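Local coordinates for protein putative aldo/keto reductase (Salmonella enterica subsp. enterica serovar Typhimurium, PDB 4R9O) that probably works as an NADP-dependent oxidoreductase of the aldo/keto reductase family, built as a TIM barrel, at residues Ile186-Gln191 and Tyr250-Arg255; Arg208-Ser213 and Leu261-Ser266; Arg219-Glu224 and Ser244-Val249; Gln231-Ile236 and Phe289-Ala294. One frame throughout, in Å; residues are numbered along the deposited sequence.

Contact 1: residues Ile186-Gln191 and Tyr250-Arg255; sequences ISPVHQ and YAWILR
Trp252 meets Pro188 and its neighbours with the benzene half of its indole. With CG anti to the backbone N (chi1 -174°), the side chain leaves helix 245-254 heading for the loop. CB itself makes no close contact with 186-191, and the touching starts at the ring fusion, where CD2 lies 3.9 Å from Pro188 CG. CE3 comes next, 3.9 Å from Pro188 CD. The pyrrolidine thus covers one face of the indole in a CH-pi contact: Pro188 CG stands 4.1 Å from the centroid of the six-membered ring, 18° off its normal. Farther out, CZ3 meets the peptide link between Ser187 and Pro188, 3.7 Å from Ser187 C, and Ile186 CG2 approaches the ring edge near its plane. At the far end, CH2 and CZ2 reach the amide of Gln191, with Gln191 CD 4.0 Å from Trp252 CH2. Amide and ring planes are 68° apart, so the two do not stack. The amide is held by a nearly straight 2.8 Å bond from Gln191 NE2 back to Pro188 O, with a weak second bond to Arg292 O of helix 285-296. Beside the indole, Ile253 CD1 sits 3.4 Å from Ile186 O, a buried carbonyl oxygen with no hydrogen-bond partner in the model. Ile253 also touches Cys214, one of the probable NADP-binding residues. The contact joins the loop that follows barrel strand 182-185 to helix 245-254, and helix 285-296 closes over both, stacking Trp288 on Trp252 and laying Ile291 against it.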
# COMPACT_ATOMS: atom_id res chain seq x y z
N ILE C 186 -7.85 17.27 -10.83
CA ILE C 186 -9.18 16.93 -10.30
C ILE C 186 -10.09 16.36 -11.37
O ILE C 186 -10.34 17.01 -12.39
CB ILE C 186 -9.91 18.15 -9.69
CG1 ILE C 186 -8.99 18.96 -8.78
CG2 ILE C 186 -11.17 17.68 -8.96
CD1 ILE C 186 -9.58 20.27 -8.29
N SER C 187 -10.60 15.16 -11.14
CA SER C 187 -11.57 14.53 -12.03
C SER C 187 -12.23 13.38 -11.30
O SER C 187 -11.75 12.96 -10.25
CB SER C 187 -10.90 14.05 -13.32
OG SER C 187 -10.24 12.82 -13.10
N PRO C 188 -13.34 12.84 -11.85
CA PRO C 188 -13.89 11.63 -11.24
C PRO C 188 -12.89 10.47 -11.30
O PRO C 188 -12.95 9.54 -10.50
CB PRO C 188 -15.14 11.33 -12.09
CG PRO C 188 -15.51 12.65 -12.70
CD PRO C 188 -14.22 13.39 -12.90
N VAL C 189 -11.96 10.56 -12.25
CA VAL C 189 -10.94 9.54 -12.49
C VAL C 189 -9.75 9.67 -11.52
O VAL C 189 -9.01 8.73 -11.29
CB VAL C 189 -10.43 9.62 -13.95
CG1 VAL C 189 -9.42 8.53 -14.26
CG2 VAL C 189 -11.59 9.54 -14.92
N HIS C 190 -9.58 10.87 -10.97
CA HIS C 190 -8.48 11.13 -10.05
C HIS C 190 -8.97 11.99 -8.90
O HIS C 190 -9.02 13.22 -9.01
CB HIS C 190 -7.32 11.83 -10.78
CG HIS C 190 -6.11 12.03 -9.92
ND1 HIS C 190 -5.22 11.02 -9.65
CD2 HIS C 190 -5.65 13.12 -9.25
CE1 HIS C 190 -4.26 11.47 -8.86
NE2 HIS C 190 -4.50 12.74 -8.60
N GLN C 191 -9.33 11.34 -7.79
CA GLN C 191 -10.00 12.01 -6.68
C GLN C 191 -9.26 12.15 -5.33
O GLN C 191 -9.89 12.56 -4.35
CB GLN C 191 -11.34 11.31 -6.38
CG GLN C 191 -12.32 11.17 -7.56
CD GLN C 191 -13.67 10.56 -7.13
OE1 GLN C 191 -14.16 10.82 -6.03
NE2 GLN C 191 -14.25 9.73 -7.99
N TYR C 250 -17.53 18.32 -16.17
CA TYR C 250 -17.19 19.69 -15.77
C TYR C 250 -18.10 20.18 -14.63
O TYR C 250 -17.64 20.84 -13.69
CB TYR C 250 -17.27 20.65 -16.96
CG TYR C 250 -16.11 20.51 -17.95
CD1 TYR C 250 -14.79 20.45 -17.50
CD2 TYR C 250 -16.34 20.42 -19.31
CE1 TYR C 250 -13.73 20.31 -18.40
CE2 TYR C 250 -15.30 20.28 -20.22
CZ TYR C 250 -14.00 20.23 -19.76
OH TYR C 250 -12.97 20.09 -20.67
N ALA C 251 -19.39 19.85 -14.72
CA ALA C 251 -20.36 20.25 -13.71
C ALA C 251 -20.01 19.60 -12.38
O ALA C 251 -20.14 20.22 -11.32
CB ALA C 251 -21.78 19.86 -14.15
N TRP C 252 -19.52 18.37 -12.45
CA TRP C 252 -19.12 17.60 -11.28
C TRP C 252 -17.96 18.27 -10.54
O TRP C 252 -17.92 18.31 -9.31
CB TRP C 252 -18.72 16.18 -11.71
CG TRP C 252 -18.40 15.23 -10.59
CD1 TRP C 252 -19.27 14.37 -9.98
CD2 TRP C 252 -17.13 15.01 -9.98
NE1 TRP C 252 -18.62 13.65 -9.01
CE2 TRP C 252 -17.30 14.02 -8.98
CE3 TRP C 252 -15.85 15.58 -10.15
CZ2 TRP C 252 -16.25 13.57 -8.18
CZ3 TRP C 252 -14.81 15.13 -9.35
CH2 TRP C 252 -15.02 14.14 -8.37
N ILE C 253 -17.00 18.77 -11.32
CA ILE C 253 -15.84 19.48 -10.80
C ILE C 253 -16.23 20.84 -10.20
O ILE C 253 -15.78 21.21 -9.12
CB ILE C 253 -14.79 19.68 -11.91
CG1 ILE C 253 -14.14 18.35 -12.29
CG2 ILE C 253 -13.73 20.70 -11.51
CD1 ILE C 253 -13.21 18.45 -13.48
N LEU C 254 -17.07 21.57 -10.93
CA LEU C 254 -17.55 22.87 -10.47
C LEU C 254 -18.31 22.80 -9.14
O LEU C 254 -18.37 23.78 -8.40
CB LEU C 254 -18.47 23.51 -11.52
CG LEU C 254 -17.88 23.98 -12.85
CD1 LEU C 254 -18.99 24.59 -13.70
CD2 LEU C 254 -16.75 24.97 -12.63
N ARG C 255 -18.91 21.64 -8.88
CA ARG C 255 -19.73 21.44 -7.68
C ARG C 255 -18.88 21.43 -6.40
O ARG C 255 -19.39 21.67 -5.30
CB ARG C 255 -20.53 20.13 -7.81
CG ARG C 255 -21.47 19.80 -6.64
CD ARG C 255 -22.46 20.92 -6.38
NE ARG C 255 -23.31 20.65 -5.22
CZ ARG C 255 -22.95 20.89 -3.96
NH1 ARG C 255 -23.79 20.63 -2.97
NH2 ARG C 255 -21.74 21.40 -3.69

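Contact 2: residues Arg208-Ser213 and Leu261-Ser266; sequences RPMAWS and LPIIGS
Neither flat side chain stacks across this pair: Trp212 touches Ile263 through its CB, 4.0 Å from Ile263 CD1, while the indole turns toward Asn162, whose OD1 takes a weak hydrogen bond from NE1, and the Arg208 guanidinium has Leu261 CD1 lying obliquely to it. Arg208 NE is instead held by Gln259 O. The two segments form neighbouring parallel strands of the TIM barrel, 210-212 and 261-264, whose short axes cross at -41°. Three backbone hydrogen bonds give the parallel-strand pattern: Leu261 N bonds to Pro209 O at 2.8 Å, Ala211 N to Leu261 O, also at 2.8 Å, and the third bond runs from Ile263 N to Ala211 O, 2.9 Å. Met210 and Leu261 point to one side of the sheet, the barrel interior. Ala211 and Pro262 face the other side, where Ile186 and Leu254 pack on them. Strands 182-185 and 16-23 continue the sheet beyond the pair, while Trp212 and Ser213 at the C-terminal end of one strand, and Ser266 just past the C-terminal end of the other, probably belong to the NADP site. Trp212 also packs on Glu224 of a neighbouring subunit. Ile263 swings CG1 beside its own backbone N (chi1 -58°), which brings this carbon to 3.4 Å from Ala211 O.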
# COMPACT_ATOMS: atom_id res chain seq x y z
N ARG C 208 -8.92 29.70 -4.95
CA ARG C 208 -9.54 28.77 -5.88
C ARG C 208 -8.51 28.09 -6.77
O ARG C 208 -7.67 28.75 -7.40
CB ARG C 208 -10.61 29.49 -6.70
CG ARG C 208 -11.75 30.02 -5.83
CD ARG C 208 -12.73 30.92 -6.59
NE ARG C 208 -13.54 30.19 -7.57
CZ ARG C 208 -14.72 30.61 -8.01
NH1 ARG C 208 -15.24 31.74 -7.55
NH2 ARG C 208 -15.39 29.90 -8.91
N PRO C 209 -8.56 26.75 -6.83
CA PRO C 209 -7.59 26.04 -7.67
C PRO C 209 -7.96 26.05 -9.14
O PRO C 209 -9.15 25.98 -9.48
CB PRO C 209 -7.65 24.61 -7.12
CG PRO C 209 -9.07 24.48 -6.62
CD PRO C 209 -9.48 25.84 -6.12
N MET C 210 -6.96 26.15 -10.02
CA MET C 210 -7.15 25.81 -11.43
C MET C 210 -7.01 24.30 -11.54
O MET C 210 -6.09 23.71 -10.97
CB MET C 210 -6.13 26.51 -12.32
CG MET C 210 -6.09 28.03 -12.17
SD MET C 210 -4.63 28.76 -12.94
CE MET C 210 -4.96 28.43 -14.68
N ALA C 211 -7.94 23.66 -12.25
CA ALA C 211 -7.99 22.20 -12.27
C ALA C 211 -7.54 21.66 -13.63
O ALA C 211 -8.10 22.03 -14.67
CB ALA C 211 -9.40 21.72 -11.92
N TRP C 212 -6.52 20.80 -13.62
CA TRP C 212 -6.09 20.19 -14.87
C TRP C 212 -6.43 18.69 -14.91
O TRP C 212 -6.79 18.09 -13.88
CB TRP C 212 -4.59 20.45 -15.14
CG TRP C 212 -3.61 19.97 -14.11
CD1 TRP C 212 -3.21 20.62 -12.98
CD2 TRP C 212 -2.87 18.74 -14.14
NE1 TRP C 212 -2.27 19.87 -12.30
CE2 TRP C 212 -2.05 18.71 -12.99
CE3 TRP C 212 -2.82 17.66 -15.03
CZ2 TRP C 212 -1.21 17.64 -12.70
CZ3 TRP C 212 -1.97 16.60 -14.74
CH2 TRP C 212 -1.18 16.60 -13.59
N SER C 213 -6.36 18.12 -16.11
CA SER C 213 -6.79 16.75 -16.40
C SER C 213 -8.23 16.48 -15.99
O SER C 213 -8.57 15.40 -15.49
CB SER C 213 -5.85 15.75 -15.75
OG SER C 213 -4.77 15.46 -16.63
N LEU C 261 -11.47 26.26 -11.07
CA LEU C 261 -11.52 26.79 -12.43
C LEU C 261 -11.00 25.72 -13.38
O LEU C 261 -9.78 25.47 -13.42
CB LEU C 261 -10.68 28.06 -12.56
CG LEU C 261 -11.11 29.34 -11.84
CD1 LEU C 261 -11.02 29.23 -10.31
CD2 LEU C 261 -10.28 30.51 -12.33
N PRO C 262 -11.90 25.07 -14.13
CA PRO C 262 -11.47 23.99 -15.04
C PRO C 262 -10.66 24.50 -16.23
O PRO C 262 -11.03 25.49 -16.86
CB PRO C 262 -12.80 23.38 -15.52
CG PRO C 262 -13.82 23.80 -14.49
CD PRO C 262 -13.37 25.17 -14.04
N ILE C 263 -9.54 23.83 -16.51
CA ILE C 263 -8.73 24.13 -17.68
C ILE C 263 -9.16 23.25 -18.83
O ILE C 263 -9.13 22.03 -18.73
CB ILE C 263 -7.22 23.91 -17.43
CG1 ILE C 263 -6.75 24.77 -16.25
CG2 ILE C 263 -6.41 24.17 -18.70
CD1 ILE C 263 -5.37 24.37 -15.72
N ILE C 264 -9.59 23.89 -19.92
CA ILE C 264 -10.00 23.19 -21.12
C ILE C 264 -8.80 23.09 -22.05
O ILE C 264 -8.08 24.08 -22.22
CB ILE C 264 -11.15 23.92 -21.86
CG1 ILE C 264 -12.20 24.43 -20.87
CG2 ILE C 264 -11.77 23.03 -22.94
CD1 ILE C 264 -13.16 25.43 -21.50
N GLY C 265 -8.57 21.93 -22.64
CA GLY C 265 -7.39 21.72 -23.46
C GLY C 265 -7.65 21.43 -24.92
O GLY C 265 -6.71 21.15 -25.67
N SER C 266 -8.91 21.49 -25.33
CA SER C 266 -9.28 21.15 -26.71
C SER C 266 -9.13 22.34 -27.65
O SER C 266 -9.64 23.42 -27.38
CB SER C 266 -10.72 20.63 -26.76
OG SER C 266 -11.18 20.55 -28.11

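Contact 3: residues Arg219-Glu224 and Ser244-Val249; sequences RLFNDE and SIEQVV
Phe221 puts the far end of its ring between Ile245 and Glu246, and Leu220 from the preceding position fills in beside it. Phe221 CE2 lies 3.7 Å from Ile245 CD1, and Phe221 CZ comes 3.6 Å from Glu246 CD. Ring and carboxylate planes are 65° apart, and the carboxylate approaches obliquely. Leu220 and Ile245 meet tip to tip, Leu220 CD2 being 4.1 Å from Ile245 CD1, while the same CD2 slides past Val249 at 3.9 Å from its CG2. Ile245 reaches these partners because its CG1 is held between the backbone N and the carbonyl carbon (chi1 64°), pointing the extended branch at helix 219-222. Glu246 bends at chi2 (95°), which brings CG and CD across the far end of the ring. In the next shell, helix 227-240 backs the apolar group: Leu233 packs on Leu220, and Arg230 and Ser234 on Ile245; Leu215, from a loop, packs on Val249. Arg271 takes the other end of Glu246 through a salt bridge from its NH1 to Glu246 OE2. Short helix 219-222 lies in a segment that probably helps bind NADP, after barrel strand 210-212, and here it rests on the start of helix 245-254. No hydrogen bond crosses between the segments, so van der Waals packing joins them; the charge of Glu246, set against an aromatic ring, is probably balanced largely by Arg271.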
# COMPACT_ATOMS: atom_id res chain seq x y z
N ARG C 219 -8.20 9.45 -20.44
CA ARG C 219 -8.69 8.11 -20.13
C ARG C 219 -10.20 7.95 -20.32
O ARG C 219 -10.66 6.90 -20.77
CB ARG C 219 -8.30 7.74 -18.70
CG ARG C 219 -6.86 7.22 -18.57
CD ARG C 219 -6.44 7.06 -17.12
NE ARG C 219 -6.41 8.34 -16.42
CZ ARG C 219 -5.97 8.52 -15.18
NH1 ARG C 219 -5.51 7.50 -14.48
NH2 ARG C 219 -5.99 9.74 -14.65
N LEU C 220 -10.97 8.99 -20.00
CA LEU C 220 -12.43 8.90 -20.06
C LEU C 220 -12.89 8.44 -21.43
O LEU C 220 -13.77 7.59 -21.54
CB LEU C 220 -13.07 10.24 -19.71
CG LEU C 220 -14.60 10.23 -19.78
CD1 LEU C 220 -15.19 9.19 -18.82
CD2 LEU C 220 -15.15 11.61 -19.49
N PHE C 221 -12.26 8.98 -22.47
CA PHE C 221 -12.62 8.63 -23.85
C PHE C 221 -11.73 7.56 -24.48
O PHE C 221 -12.20 6.76 -25.28
CB PHE C 221 -12.60 9.89 -24.72
CG PHE C 221 -13.69 10.86 -24.39
CD1 PHE C 221 -13.43 12.01 -23.67
CD2 PHE C 221 -14.99 10.62 -24.81
CE1 PHE C 221 -14.44 12.90 -23.37
CE2 PHE C 221 -16.01 11.51 -24.51
CZ PHE C 221 -15.74 12.65 -23.78
N ASN C 222 -10.45 7.54 -24.11
CA ASN C 222 -9.47 6.72 -24.81
C ASN C 222 -9.07 5.44 -24.09
O ASN C 222 -8.30 4.65 -24.62
CB ASN C 222 -8.21 7.53 -25.09
CG ASN C 222 -8.45 8.66 -26.06
OD1 ASN C 222 -8.52 8.45 -27.26
ND2 ASN C 222 -8.58 9.86 -25.53
N ASP C 223 -9.55 5.25 -22.87
CA ASP C 223 -9.22 4.04 -22.15
C ASP C 223 -10.45 3.13 -22.14
O ASP C 223 -11.45 3.42 -21.49
CB ASP C 223 -8.76 4.36 -20.73
CG ASP C 223 -8.01 3.20 -20.07
OD1 ASP C 223 -8.38 2.03 -20.29
OD2 ASP C 223 -7.05 3.47 -19.32
N GLU C 224 -10.34 2.02 -22.87
CA GLU C 224 -11.40 1.02 -23.00
C GLU C 224 -12.00 0.64 -21.65
O GLU C 224 -13.19 0.31 -21.55
CB GLU C 224 -10.85 -0.24 -23.70
CG GLU C 224 -11.90 -1.29 -24.05
CD GLU C 224 -11.62 -2.63 -23.41
OE1 GLU C 224 -10.45 -2.85 -23.00
OE2 GLU C 224 -12.54 -3.46 -23.30
N SER C 244 -23.81 16.44 -23.73
CA SER C 244 -22.66 15.55 -23.79
C SER C 244 -22.18 15.20 -22.39
O SER C 244 -22.60 15.82 -21.41
CB SER C 244 -21.52 16.21 -24.57
OG SER C 244 -21.05 17.35 -23.89
N ILE C 245 -21.31 14.20 -22.28
CA ILE C 245 -20.83 13.81 -20.96
C ILE C 245 -19.75 14.75 -20.43
O ILE C 245 -19.56 14.84 -19.23
CB ILE C 245 -20.31 12.36 -20.95
CG1 ILE C 245 -19.08 12.22 -21.84
CG2 ILE C 245 -21.40 11.39 -21.38
CD1 ILE C 245 -18.44 10.85 -21.78
N GLU C 246 -19.06 15.45 -21.33
CA GLU C 246 -18.06 16.43 -20.90
C GLU C 246 -18.70 17.46 -20.00
O GLU C 246 -18.11 17.89 -19.01
CB GLU C 246 -17.40 17.14 -22.09
CG GLU C 246 -16.62 16.26 -23.03
CD GLU C 246 -17.44 15.81 -24.23
OE1 GLU C 246 -18.57 15.32 -24.02
OE2 GLU C 246 -16.96 15.95 -25.37
N GLN C 247 -19.91 17.87 -20.36
CA GLN C 247 -20.67 18.82 -19.55
C GLN C 247 -20.91 18.30 -18.15
O GLN C 247 -20.84 19.05 -17.18
CB GLN C 247 -22.01 19.13 -20.20
CG GLN C 247 -21.88 20.10 -21.31
CD GLN C 247 -23.11 20.16 -22.16
OE1 GLN C 247 -23.03 20.36 -23.37
NE2 GLN C 247 -24.27 19.98 -21.54
N VAL C 248 -21.23 17.02 -18.06
CA VAL C 248 -21.52 16.40 -16.77
C VAL C 248 -20.25 16.38 -15.91
O VAL C 248 -20.28 16.78 -14.75
CB VAL C 248 -22.08 14.97 -16.94
CG1 VAL C 248 -22.36 14.33 -15.58
CG2 VAL C 248 -23.34 15.01 -17.80
N VAL C 249 -19.13 15.95 -16.49
CA VAL C 249 -17.86 15.92 -15.76
C VAL C 249 -17.45 17.32 -15.29
O VAL C 249 -17.05 17.50 -14.14
CB VAL C 249 -16.73 15.33 -16.62
CG1 VAL C 249 -15.38 15.46 -15.91
CG2 VAL C 249 -17.04 13.88 -16.97

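Contact 4: residues Gln231-Ile236 and Phe289-Ala294; sequences QELSVI and FRIRKA
Helices 231-236 and 289-294 run antiparallel, their short axes 10.2 Å apart at closest and 171° from each other in direction. This is antiparallel helix packing on the outside of the TIM barrel, between helix 227-240 and helix 285-296 near the end of the chain. On the inner side Ile291 enters between Leu233 and Ile236. Its CD1 lies 3.4 Å from Leu233 CD2, a tight fit. Nearer the surface Arg290, bent at chi3 (-63°), brings its guanidinium over Ile236, whose CG1 stands 3.6 Å above the plane of the group. Glu232 crosses the arginine at about a right angle, with carboxylate and guanidinium planes 88° apart, and the resulting salt bridge is long, 3.9 Å from Glu232 OE2 to Arg290 NH2. The stronger partner of that arginine is Glu239, farther along helix 227-240, which forms a salt bridge with Arg290 NH1. The other carboxylate oxygen of Glu232 is buried with no polar partner in the model, facing the methyls of Ile291 and Ala294, a setting that might raise the pKa of this carboxylate, offset in part by the long salt bridge. Leu233 also touches Val248 and Val249, linking the pair to helix 245-254, while neighbouring subunits pack on Arg290 and on Glu232. The tightest carbon pair lies at the centre, where Ile236 CD1 and Ile291 CD1 are 3.3 Å apart.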
# COMPACT_ATOMS: atom_id res chain seq x y z
N GLN C 231 -20.49 5.37 -19.94
CA GLN C 231 -21.90 5.14 -20.19
C GLN C 231 -22.80 5.42 -18.98
O GLN C 231 -23.99 5.66 -19.15
CB GLN C 231 -22.11 3.71 -20.71
CG GLN C 231 -21.27 3.44 -21.95
CD GLN C 231 -21.34 2.01 -22.45
OE1 GLN C 231 -22.11 1.19 -21.93
NE2 GLN C 231 -20.53 1.70 -23.46
N GLU C 232 -22.24 5.41 -17.77
CA GLU C 232 -23.01 5.86 -16.60
C GLU C 232 -23.09 7.39 -16.58
O GLU C 232 -24.09 7.96 -16.13
CB GLU C 232 -22.40 5.34 -15.30
CG GLU C 232 -23.42 4.91 -14.23
CD GLU C 232 -24.02 6.08 -13.46
OE1 GLU C 232 -23.45 7.19 -13.51
OE2 GLU C 232 -25.07 5.88 -12.81
N LEU C 233 -22.05 8.06 -17.07
CA LEU C 233 -22.10 9.50 -17.26
C LEU C 233 -23.17 9.87 -18.31
O LEU C 233 -23.80 10.93 -18.22
CB LEU C 233 -20.73 10.04 -17.67
CG LEU C 233 -19.69 10.28 -16.56
CD1 LEU C 233 -18.26 10.27 -17.12
CD2 LEU C 233 -19.97 11.60 -15.87
N SER C 234 -23.38 8.99 -19.29
CA SER C 234 -24.37 9.24 -20.34
C SER C 234 -25.79 9.12 -19.80
O SER C 234 -26.70 9.79 -20.29
CB SER C 234 -24.19 8.27 -21.51
OG SER C 234 -22.98 8.53 -22.20
N VAL C 235 -25.97 8.27 -18.80
CA VAL C 235 -27.27 8.11 -18.15
C VAL C 235 -27.63 9.38 -17.37
O VAL C 235 -28.75 9.87 -17.42
CB VAL C 235 -27.28 6.90 -17.19
CG1 VAL C 235 -28.63 6.78 -16.50
CG2 VAL C 235 -26.94 5.62 -17.94
N ILE C 236 -26.65 9.90 -16.64
CA ILE C 236 -26.86 11.12 -15.88
C ILE C 236 -26.97 12.33 -16.80
O ILE C 236 -27.73 13.27 -16.51
CB ILE C 236 -25.73 11.30 -14.84
CG1 ILE C 236 -25.93 10.26 -13.73
CG2 ILE C 236 -25.71 12.70 -14.28
CD1 ILE C 236 -24.85 10.21 -12.73
N PHE C 289 -22.70 11.99 -6.29
CA PHE C 289 -22.18 10.83 -5.57
C PHE C 289 -22.25 9.57 -6.43
O PHE C 289 -21.36 8.71 -6.35
CB PHE C 289 -22.92 10.66 -4.25
CG PHE C 289 -22.35 11.52 -3.15
CD1 PHE C 289 -21.20 11.15 -2.48
CD2 PHE C 289 -22.95 12.73 -2.81
CE1 PHE C 289 -20.66 11.94 -1.48
CE2 PHE C 289 -22.42 13.52 -1.80
CZ PHE C 289 -21.28 13.13 -1.14
N ARG C 290 -23.28 9.48 -7.26
CA ARG C 290 -23.39 8.39 -8.23
C ARG C 290 -22.21 8.40 -9.20
O ARG C 290 -21.66 7.36 -9.52
CB ARG C 290 -24.69 8.49 -9.02
CG ARG C 290 -25.70 7.42 -8.71
CD ARG C 290 -26.71 7.31 -9.84
NE ARG C 290 -27.48 8.54 -10.00
CZ ARG C 290 -28.23 8.82 -11.06
NH1 ARG C 290 -28.90 9.97 -11.11
NH2 ARG C 290 -28.31 7.97 -12.08
N ILE C 291 -21.86 9.59 -9.67
CA ILE C 291 -20.66 9.78 -10.48
C ILE C 291 -19.39 9.33 -9.76
O ILE C 291 -18.61 8.55 -10.30
CB ILE C 291 -20.48 11.24 -10.88
CG1 ILE C 291 -21.59 11.63 -11.83
CG2 ILE C 291 -19.15 11.42 -11.62
CD1 ILE C 291 -21.60 10.73 -12.99
N ARG C 292 -19.19 9.84 -8.55
CA ARG C 292 -18.03 9.47 -7.75
C ARG C 292 -17.87 7.96 -7.67
O ARG C 292 -16.78 7.43 -7.91
CB ARG C 292 -18.13 10.06 -6.34
CG ARG C 292 -17.05 9.57 -5.38
CD ARG C 292 -17.33 10.01 -3.95
NE ARG C 292 -16.41 9.40 -2.99
CZ ARG C 292 -15.32 10.00 -2.51
NH1 ARG C 292 -15.01 11.23 -2.91
NH2 ARG C 292 -14.53 9.38 -1.64
N LYS C 293 -18.97 7.28 -7.36
CA LYS C 293 -18.97 5.85 -7.12
C LYS C 293 -18.79 5.04 -8.41
O LYS C 293 -18.11 4.01 -8.41
CB LYS C 293 -20.27 5.45 -6.42
CG LYS C 293 -20.40 6.07 -5.03
CD LYS C 293 -21.71 5.72 -4.34
CE LYS C 293 -21.75 6.28 -2.92
NZ LYS C 293 -22.99 5.91 -2.19
N ALA C 294 -19.38 5.50 -9.49
CA ALA C 294 -19.17 4.86 -10.78
C ALA C 294 -17.68 4.87 -11.15
O ALA C 294 -17.16 3.90 -11.71
CB ALA C 294 -20.00 5.54 -11.86

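How the contacts relate
Contact 2 lies deepest, its centre about 4 Å from the centre of the chain, and is held by strand-to-strand backbone bonds. The other three, with centres about 14 to 25 Å from that point, are joined by side chains, with no hydrogen bond between their segments. Contacts 1 and 3 share helix 245-254, and Pro188 CD of contact 1 lies 3.8 Å from Val249 CG1 of contact 3. Contact 4, partly exposed, is where a long salt bridge appears; it rests on contacts 1 and 3 largely through apolar side chains. Contact 1 in turn touches the barrel strands of contact 2, so packing runs from barrel wall to outer helices.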